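Local coordinates for DNA repair and recombination protein RadB (PDB 2CVH), which probably takes part in DNA repair and homologous recombination as a RecA-like, DNA-binding protein with very weak ATPase activity, at residues V21-G32 with R175-K184; L185-V194 with G204-T212. One frame throughout, in Å; residues are numbered along the deposited sequence.

Interaction 1: V21-G32 with R175-K184; sequences VLTQVYGPYASG and RCKDILRLDK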
# COMPACT_ATOMS: atom_id res chain seq x y z
N VAL A 21 7.36 5.24 -8.26
CA VAL A 21 6.77 6.26 -7.38
C VAL A 21 6.15 5.59 -6.16
O VAL A 21 5.98 4.36 -6.12
CB VAL A 21 5.68 7.14 -8.09
CG1 VAL A 21 6.29 7.86 -9.31
CG2 VAL A 21 4.50 6.32 -8.50
N LEU A 22 5.97 6.39 -5.11
CA LEU A 22 5.36 5.89 -3.89
C LEU A 22 3.88 6.28 -3.93
O LEU A 22 3.55 7.45 -4.13
CB LEU A 22 5.98 6.49 -2.64
CG LEU A 22 7.45 6.29 -2.30
CD1 LEU A 22 7.59 6.36 -0.79
CD2 LEU A 22 7.99 4.98 -2.79
N THR A 23 3.02 5.27 -3.90
CA THR A 23 1.59 5.50 -3.86
C THR A 23 1.17 5.18 -2.43
O THR A 23 1.52 4.12 -1.91
CB THR A 23 0.81 4.59 -4.82
OG1 THR A 23 1.22 4.83 -6.18
CG2 THR A 23 -0.71 4.86 -4.70
N GLN A 24 0.59 6.16 -1.74
CA GLN A 24 0.10 5.90 -0.39
C GLN A 24 -1.33 5.40 -0.57
O GLN A 24 -2.06 5.86 -1.47
CB GLN A 24 0.08 7.18 0.46
CG GLN A 24 -0.71 7.02 1.75
CD GLN A 24 -0.78 8.27 2.62
OE1 GLN A 24 -0.76 8.18 3.84
NE2 GLN A 24 -0.87 9.41 2.00
N VAL A 25 -1.70 4.38 0.19
CA VAL A 25 -3.06 3.87 0.14
C VAL A 25 -3.41 3.87 1.60
O VAL A 25 -2.77 3.19 2.38
CB VAL A 25 -3.19 2.44 -0.43
CG1 VAL A 25 -4.67 2.00 -0.38
CG2 VAL A 25 -2.73 2.40 -1.87
N TYR A 26 -4.34 4.72 2.00
CA TYR A 26 -4.69 4.77 3.41
C TYR A 26 -6.21 4.67 3.66
O TYR A 26 -7.03 4.96 2.79
CB TYR A 26 -4.06 6.02 4.04
CG TYR A 26 -4.76 7.32 3.70
CD1 TYR A 26 -4.48 8.01 2.53
CD2 TYR A 26 -5.75 7.83 4.55
CE1 TYR A 26 -5.16 9.15 2.19
CE2 TYR A 26 -6.44 8.97 4.23
CZ TYR A 26 -6.14 9.63 3.05
OH TYR A 26 -6.86 10.75 2.74
N GLY A 27 -6.55 4.27 4.88
CA GLY A 27 -7.94 4.11 5.26
C GLY A 27 -8.00 3.28 6.52
O GLY A 27 -6.96 2.86 7.02
N PRO A 28 -9.20 3.04 7.09
CA PRO A 28 -9.38 2.25 8.31
C PRO A 28 -9.20 0.75 8.07
O PRO A 28 -9.02 0.30 6.93
CB PRO A 28 -10.81 2.59 8.71
CG PRO A 28 -11.49 2.72 7.40
CD PRO A 28 -10.49 3.49 6.55
N TYR A 29 -9.24 -0.05 9.13
CA TYR A 29 -9.09 -1.49 8.96
C TYR A 29 -10.28 -2.01 8.18
O TYR A 29 -11.36 -1.43 8.24
CB TYR A 29 -8.95 -2.19 10.30
CG TYR A 29 -7.66 -1.79 10.99
CD1 TYR A 29 -7.65 -0.76 11.92
CD2 TYR A 29 -6.45 -2.41 10.66
CE1 TYR A 29 -6.46 -0.35 12.53
CE2 TYR A 29 -5.26 -2.01 11.26
CZ TYR A 29 -5.27 -0.98 12.20
OH TYR A 29 -4.11 -0.58 12.81
N ALA A 30 -10.06 -3.04 7.38
CA ALA A 30 -11.12 -3.61 6.55
C ALA A 30 -11.57 -2.63 5.46
O ALA A 30 -12.57 -2.87 4.78
CB ALA A 30 -12.30 -4.06 7.40
N SER A 31 -10.82 -1.53 5.28
CA SER A 31 -11.15 -0.54 4.25
C SER A 31 -10.79 -1.19 2.92
O SER A 31 -11.27 -0.76 1.87
CB SER A 31 -10.34 0.75 4.42
OG SER A 31 -8.92 0.55 4.29
N GLY A 32 -9.91 -2.20 2.98
CA GLY A 32 -9.51 -2.91 1.78
C GLY A 32 -8.11 -2.57 1.30
O GLY A 32 -7.71 -3.02 0.22
N ARG A 175 6.02 13.02 -0.58
CA ARG A 175 6.98 11.94 -0.75
C ARG A 175 6.26 10.91 -1.61
O ARG A 175 6.89 10.16 -2.38
CB ARG A 175 7.34 11.31 0.60
CG ARG A 175 8.82 11.31 0.92
CD ARG A 175 9.31 12.70 1.30
NE ARG A 175 10.74 12.73 1.60
CZ ARG A 175 11.27 13.39 2.63
NH1 ARG A 175 10.48 14.08 3.45
NH2 ARG A 175 12.59 13.39 2.81
N CYS A 176 4.94 10.86 -1.46
CA CYS A 176 4.09 9.96 -2.20
C CYS A 176 3.40 10.76 -3.29
O CYS A 176 2.62 11.66 -3.00
CB CYS A 176 3.07 9.30 -1.27
SG CYS A 176 3.82 8.25 0.03
N LYS A 177 3.78 10.49 -4.53
CA LYS A 177 3.22 11.19 -5.67
C LYS A 177 1.76 10.86 -5.90
O LYS A 177 0.99 11.70 -6.37
CB LYS A 177 4.03 10.86 -6.93
CG LYS A 177 4.98 11.99 -7.38
CD LYS A 177 5.79 12.54 -6.23
CE LYS A 177 6.70 13.65 -6.67
NZ LYS A 177 7.33 14.21 -5.44
N ASP A 178 1.38 9.63 -5.62
CA ASP A 178 0.01 9.19 -5.79
C ASP A 178 -0.55 8.84 -4.42
O ASP A 178 0.16 8.29 -3.57
CB ASP A 178 -0.06 7.98 -6.72
CG ASP A 178 0.48 8.26 -8.10
OD1 ASP A 178 0.68 9.46 -8.41
OD2 ASP A 178 0.70 7.30 -8.87
N ILE A 179 -1.81 9.21 -4.19
CA ILE A 179 -2.45 8.96 -2.91
C ILE A 179 -3.89 8.53 -3.14
O ILE A 179 -4.65 9.20 -3.84
CB ILE A 179 -2.44 10.22 -2.00
CG1 ILE A 179 -1.00 10.73 -1.79
CG2 ILE A 179 -3.08 9.92 -0.64
CD1 ILE A 179 -0.84 11.74 -0.66
N LEU A 180 -4.23 7.38 -2.57
CA LEU A 180 -5.57 6.83 -2.67
C LEU A 180 -6.16 6.69 -1.27
O LEU A 180 -5.52 6.13 -0.35
CB LEU A 180 -5.53 5.45 -3.31
CG LEU A 180 -5.76 5.20 -4.79
CD1 LEU A 180 -5.61 3.70 -5.03
CD2 LEU A 180 -7.13 5.66 -5.19
N ARG A 181 -7.37 7.20 -1.08
CA ARG A 181 -8.05 7.09 0.21
C ARG A 181 -9.13 6.03 0.01
O ARG A 181 -9.83 6.04 -1.01
CB ARG A 181 -8.70 8.42 0.62
CG ARG A 181 -9.26 8.41 2.03
CD ARG A 181 -10.05 9.68 2.37
NE ARG A 181 -11.39 9.68 1.78
CZ ARG A 181 -11.92 10.69 1.08
NH1 ARG A 181 -11.22 11.80 0.87
NH2 ARG A 181 -13.16 10.60 0.61
N LEU A 182 -9.24 5.08 0.93
CA LEU A 182 -10.27 4.07 0.78
C LEU A 182 -11.30 4.29 1.89
O LEU A 182 -10.94 4.44 3.06
CB LEU A 182 -9.67 2.67 0.88
CG LEU A 182 -8.48 2.28 0.02
CD1 LEU A 182 -8.28 0.79 0.19
CD2 LEU A 182 -8.67 2.60 -1.45
N ASP A 183 -12.56 4.38 1.51
CA ASP A 183 -13.61 4.56 2.51
C ASP A 183 -14.59 3.43 2.43
O ASP A 183 -14.80 2.85 1.35
CB ASP A 183 -14.37 5.87 2.25
CG ASP A 183 -13.50 7.09 2.39
OD1 ASP A 183 -12.73 7.20 3.36
OD2 ASP A 183 -13.60 7.94 1.49
N LYS A 184 -15.27 3.18 3.55
CA LYS A 184 -16.29 2.13 3.63
C LYS A 184 -17.69 2.65 3.34
O LYS A 184 -18.08 3.68 3.89
CB LYS A 184 -16.34 1.54 5.03
CG LYS A 184 -15.09 0.91 5.50
CD LYS A 184 -15.28 0.41 6.90
CE LYS A 184 -14.06 -0.34 7.36
NZ LYS A 184 -14.14 -0.70 8.80
O HOH W 1 6.92 9.27 -4.89
O HOH W 2 0.11 4.65 -8.53

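Interaction 2: L185-V194 with G204-T212; sequences LPKPGLRVAV and GLMAYFRIT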
# COMPACT_ATOMS: atom_id res chain seq x y z
N LEU A 185 -18.43 1.99 2.45
CA LEU A 185 -19.83 2.36 2.21
C LEU A 185 -20.63 1.52 3.23
O LEU A 185 -20.17 0.45 3.62
CB LEU A 185 -20.22 2.12 0.76
CG LEU A 185 -19.58 3.14 -0.21
CD1 LEU A 185 -20.10 3.00 -1.62
CD2 LEU A 185 -19.87 4.54 0.24
N PRO A 186 -21.81 1.99 3.69
CA PRO A 186 -22.59 1.22 4.68
C PRO A 186 -23.39 -0.00 4.19
O PRO A 186 -24.59 -0.09 4.39
CB PRO A 186 -23.47 2.30 5.30
CG PRO A 186 -23.85 3.10 4.11
CD PRO A 186 -22.51 3.25 3.36
N LYS A 187 -22.70 -0.91 3.52
CA LYS A 187 -23.27 -2.16 3.02
C LYS A 187 -22.06 -3.05 3.20
O LYS A 187 -20.95 -2.62 2.98
CB LYS A 187 -23.65 -2.08 1.54
CG LYS A 187 -24.81 -1.11 1.20
CD LYS A 187 -24.34 0.35 1.16
CE LYS A 187 -25.12 1.20 0.15
NZ LYS A 187 -24.60 2.59 0.09
N PRO A 188 -22.26 -4.30 3.63
CA PRO A 188 -21.14 -5.24 3.85
C PRO A 188 -20.20 -5.39 2.64
O PRO A 188 -20.64 -5.64 1.52
CB PRO A 188 -21.86 -6.53 4.22
CG PRO A 188 -23.12 -6.02 4.96
CD PRO A 188 -23.55 -4.89 4.04
N GLY A 189 -18.92 -5.13 2.88
CA GLY A 189 -17.92 -5.23 1.81
C GLY A 189 -17.82 -4.10 0.79
O GLY A 189 -16.90 -4.08 -0.03
N LEU A 190 -18.76 -3.15 0.85
CA LEU A 190 -18.83 -2.01 -0.08
C LEU A 190 -17.80 -0.93 0.27
O LEU A 190 -17.72 -0.47 1.41
CB LEU A 190 -20.23 -1.39 -0.10
CG LEU A 190 -20.99 -1.26 -1.41
CD1 LEU A 190 -21.95 -0.12 -1.27
CD2 LEU A 190 -20.11 -1.01 -2.62
N ARG A 191 -17.07 -0.49 -0.75
CA ARG A 191 -16.02 0.50 -0.54
C ARG A 191 -15.89 1.45 -1.73
O ARG A 191 -16.39 1.19 -2.83
CB ARG A 191 -14.67 -0.23 -0.40
CG ARG A 191 -14.58 -1.28 0.69
CD ARG A 191 -14.57 -0.66 2.06
NE ARG A 191 -14.45 -1.69 3.09
CZ ARG A 191 -15.47 -2.23 3.76
NH1 ARG A 191 -16.73 -1.84 3.52
NH2 ARG A 191 -15.23 -3.18 4.66
N VAL A 192 -15.17 2.55 -1.51
CA VAL A 192 -14.91 3.50 -2.58
C VAL A 192 -13.49 4.03 -2.37
O VAL A 192 -13.06 4.24 -1.24
CB VAL A 192 -15.95 4.67 -2.60
CG1 VAL A 192 -15.85 5.48 -1.30
CG2 VAL A 192 -15.78 5.57 -3.88
N ALA A 193 -12.74 4.16 -3.45
CA ALA A 193 -11.40 4.72 -3.35
C ALA A 193 -11.44 6.14 -3.96
O ALA A 193 -12.12 6.38 -4.96
CB ALA A 193 -10.39 3.84 -4.12
N VAL A 194 -10.76 7.09 -3.34
CA VAL A 194 -10.72 8.43 -3.88
C VAL A 194 -9.26 8.74 -4.18
O VAL A 194 -8.38 8.56 -3.32
CB VAL A 194 -11.28 9.46 -2.89
CG1 VAL A 194 -11.23 10.87 -3.50
CG2 VAL A 194 -12.72 9.11 -2.52
N GLY A 204 -9.53 13.69 -7.21
CA GLY A 204 -10.87 13.78 -6.67
C GLY A 204 -11.79 12.70 -7.22
O GLY A 204 -12.89 12.52 -6.69
N LEU A 205 -11.38 12.04 -8.31
CA LEU A 205 -12.19 10.96 -8.89
C LEU A 205 -12.26 9.73 -7.96
O LEU A 205 -11.45 9.58 -7.05
CB LEU A 205 -11.70 10.60 -10.30
CG LEU A 205 -12.33 11.33 -11.49
CD1 LEU A 205 -12.37 12.83 -11.25
CD2 LEU A 205 -11.55 11.02 -12.77
N MET A 206 -13.25 8.87 -8.19
CA MET A 206 -13.52 7.70 -7.35
C MET A 206 -13.74 6.42 -8.14
O MET A 206 -14.11 6.47 -9.30
CB MET A 206 -14.83 7.89 -6.58
CG MET A 206 -14.97 9.22 -5.91
SD MET A 206 -16.68 9.55 -5.53
CE MET A 206 -16.39 10.08 -3.90
N ALA A 207 -13.66 5.30 -7.42
CA ALA A 207 -13.86 3.97 -7.98
C ALA A 207 -14.51 3.16 -6.87
O ALA A 207 -14.02 3.13 -5.74
CB ALA A 207 -12.53 3.33 -8.38
N TYR A 208 -15.65 2.56 -7.18
CA TYR A 208 -16.36 1.73 -6.22
C TYR A 208 -15.87 0.27 -6.37
O TYR A 208 -15.54 -0.19 -7.48
CB TYR A 208 -17.88 1.79 -6.50
CG TYR A 208 -18.48 3.14 -6.18
CD1 TYR A 208 -18.72 3.51 -4.86
CD2 TYR A 208 -18.73 4.07 -7.20
CE1 TYR A 208 -19.18 4.80 -4.55
CE2 TYR A 208 -19.20 5.36 -6.90
CZ TYR A 208 -19.42 5.71 -5.58
OH TYR A 208 -19.86 6.98 -5.26
N PHE A 209 -15.77 -0.44 -5.26
CA PHE A 209 -15.35 -1.83 -5.34
C PHE A 209 -15.94 -2.56 -4.14
O PHE A 209 -16.53 -1.93 -3.26
CB PHE A 209 -13.80 -1.92 -5.39
CG PHE A 209 -13.09 -1.46 -4.12
CD1 PHE A 209 -12.78 -0.10 -3.93
CD2 PHE A 209 -12.69 -2.38 -3.15
CE1 PHE A 209 -12.08 0.31 -2.80
CE2 PHE A 209 -11.98 -1.96 -2.02
CZ PHE A 209 -11.68 -0.61 -1.84
N ARG A 210 -15.82 -3.88 -4.11
CA ARG A 210 -16.30 -4.67 -2.97
C ARG A 210 -15.28 -5.71 -2.54
O ARG A 210 -14.52 -6.22 -3.35
CB ARG A 210 -17.67 -5.33 -3.26
CG ARG A 210 -17.69 -6.15 -4.49
CD ARG A 210 -19.06 -6.67 -4.84
NE ARG A 210 -19.07 -7.16 -6.22
CZ ARG A 210 -19.06 -8.45 -6.58
NH1 ARG A 210 -19.03 -9.40 -5.65
NH2 ARG A 210 -19.11 -8.78 -7.86
N ILE A 211 -15.19 -5.93 -1.24
CA ILE A 211 -14.29 -6.91 -0.69
C ILE A 211 -15.08 -8.21 -0.66
O ILE A 211 -16.13 -8.28 -0.02
CB ILE A 211 -13.87 -6.55 0.75
CG1 ILE A 211 -13.07 -5.22 0.72
CG2 ILE A 211 -13.08 -7.75 1.38
CD1 ILE A 211 -12.62 -4.69 2.08
N THR A 212 -14.60 -9.20 -1.41
CA THR A 212 -15.24 -10.50 -1.50
C THR A 212 -14.23 -11.60 -1.15
O THR A 212 -13.11 -11.33 -0.74
CB THR A 212 -15.74 -10.78 -2.90
OG1 THR A 212 -14.62 -10.99 -3.78
CG2 THR A 212 -16.60 -9.64 -3.40

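Interaction 1: V21-G32 with R175-K184
Q24 and Y26 of strand 22-26 exchange backbone hydrogen bonds with D178, L180 and L182 of the parallel strand 178-184, in the RecA-like core whose P-loop (Walker A), predicted to bind ATP, begins at G27 and runs on past G32 to K33 and T34. Packing is tight along the strands. Y26 N donates to L180 O at 3.0 Å, and L182 N to Y26 O. On one face of the sheet the Y26 ring, with CG placed between backbone N and carbonyl carbon (chi1 75°), leans over to strand 178-184: I179 CG2 meets its edge, 3.6 Å from Y26 CE1, while R181 CG lies 3.5 Å from Y26 CZ. E196 binds the pair with its two oxygens, OE1 hydrogen-bonded to the Y26 hydroxyl and OE2 in a salt bridge with R181 NH1, and R181 grips D183 OD2 side-on with NE and NH2. On the other face V25 CG1 packs 3.8 Å from L182 CG, and L182 CD1 reaches on to the G32 backbone.

The two ends are looser. Near V21 the bond from D178 N to L22 O is long and weak, and one water joins L22 N to R175 O. A second water donates to T23 OG1 and D178 OD2; that carboxylate oxygen also forms a salt bridge with R199. Where the P-loop turns outward at Y29 and A30, the exposed K184 chain runs extended past P28 in the opposite direction, and its NZ makes a weak hydrogen bond to Y29 O at 2.9 Å.

Interaction 2: L185-V194 with G204-T212
R191 CB sits over one face of the F209 ring, 3.5 Å from its centroid and 20° off the normal, in a CH-pi contact within an antiparallel beta hairpin. F209 CG stands between backbone N and carbonyl carbon (chi1 66°), which swings the ring across to strand 190-197; A193 borders the rim, its N near the ring plane and its CB 4.1 Å from F209 CE1. Toward G189 the R191 chain bends at chi2 (-71°), bringing NE to 3.7 Å from I211 CD1. Its NH1 turns back to donate to L190 O from above the carbonyl plane; L185 N approaches that oxygen from the other face, so two donors hold it. R191 NH2 is taken by A30 O of the P-loop.

The opposite face, with V192, V194, M206 and Y208, mixes aliphatic, thioether and aromatic groups. V192 and Y208 lie side by side, pointing the same way, and V192 CG2 rests over one ring face, 3.9 Å from the centroid. L185 comes to the ring at about a right angle, its CD1 meeting the edge 3.6 Å from Y208 CD1, so the tyrosine is bordered on a face and an edge by different residues. V192 CG2 also touches M206 CB, and M206, bent at chi3, lays CE alongside V194 CG2 at 4.0 Å.

Five backbone hydrogen bonds join the strands; the pairs R191-F209 and A193-A207 contribute two each, and I211 N adds one to G189 O. Strand 190-197 is flanked on its other side by strand 178-184, strand 206-212 by strand 215-218, and helix 7-12 packs on A193 and A207.

In the fold
From the N terminus, strand 22-26 leads into the P-loop and then through most of the alternating helices and strands before strand 178-184 returns beside it; interaction 1 therefore closes a long loop of 142 residues. Interaction 2 opens only after that loop has closed and spans just nine residues, as a local hairpin. The two are in series, neither nested nor crossed, and share one mixed sheet: strands 178-184 and 190-197 are antiparallel neighbours, joined for instance by R181 O and V194 N. Together they connect the parallel core to the antiparallel C-terminal edge. They also meet at the P-loop, where S31 O packs on R191 CD and A30 O on I211 CD1.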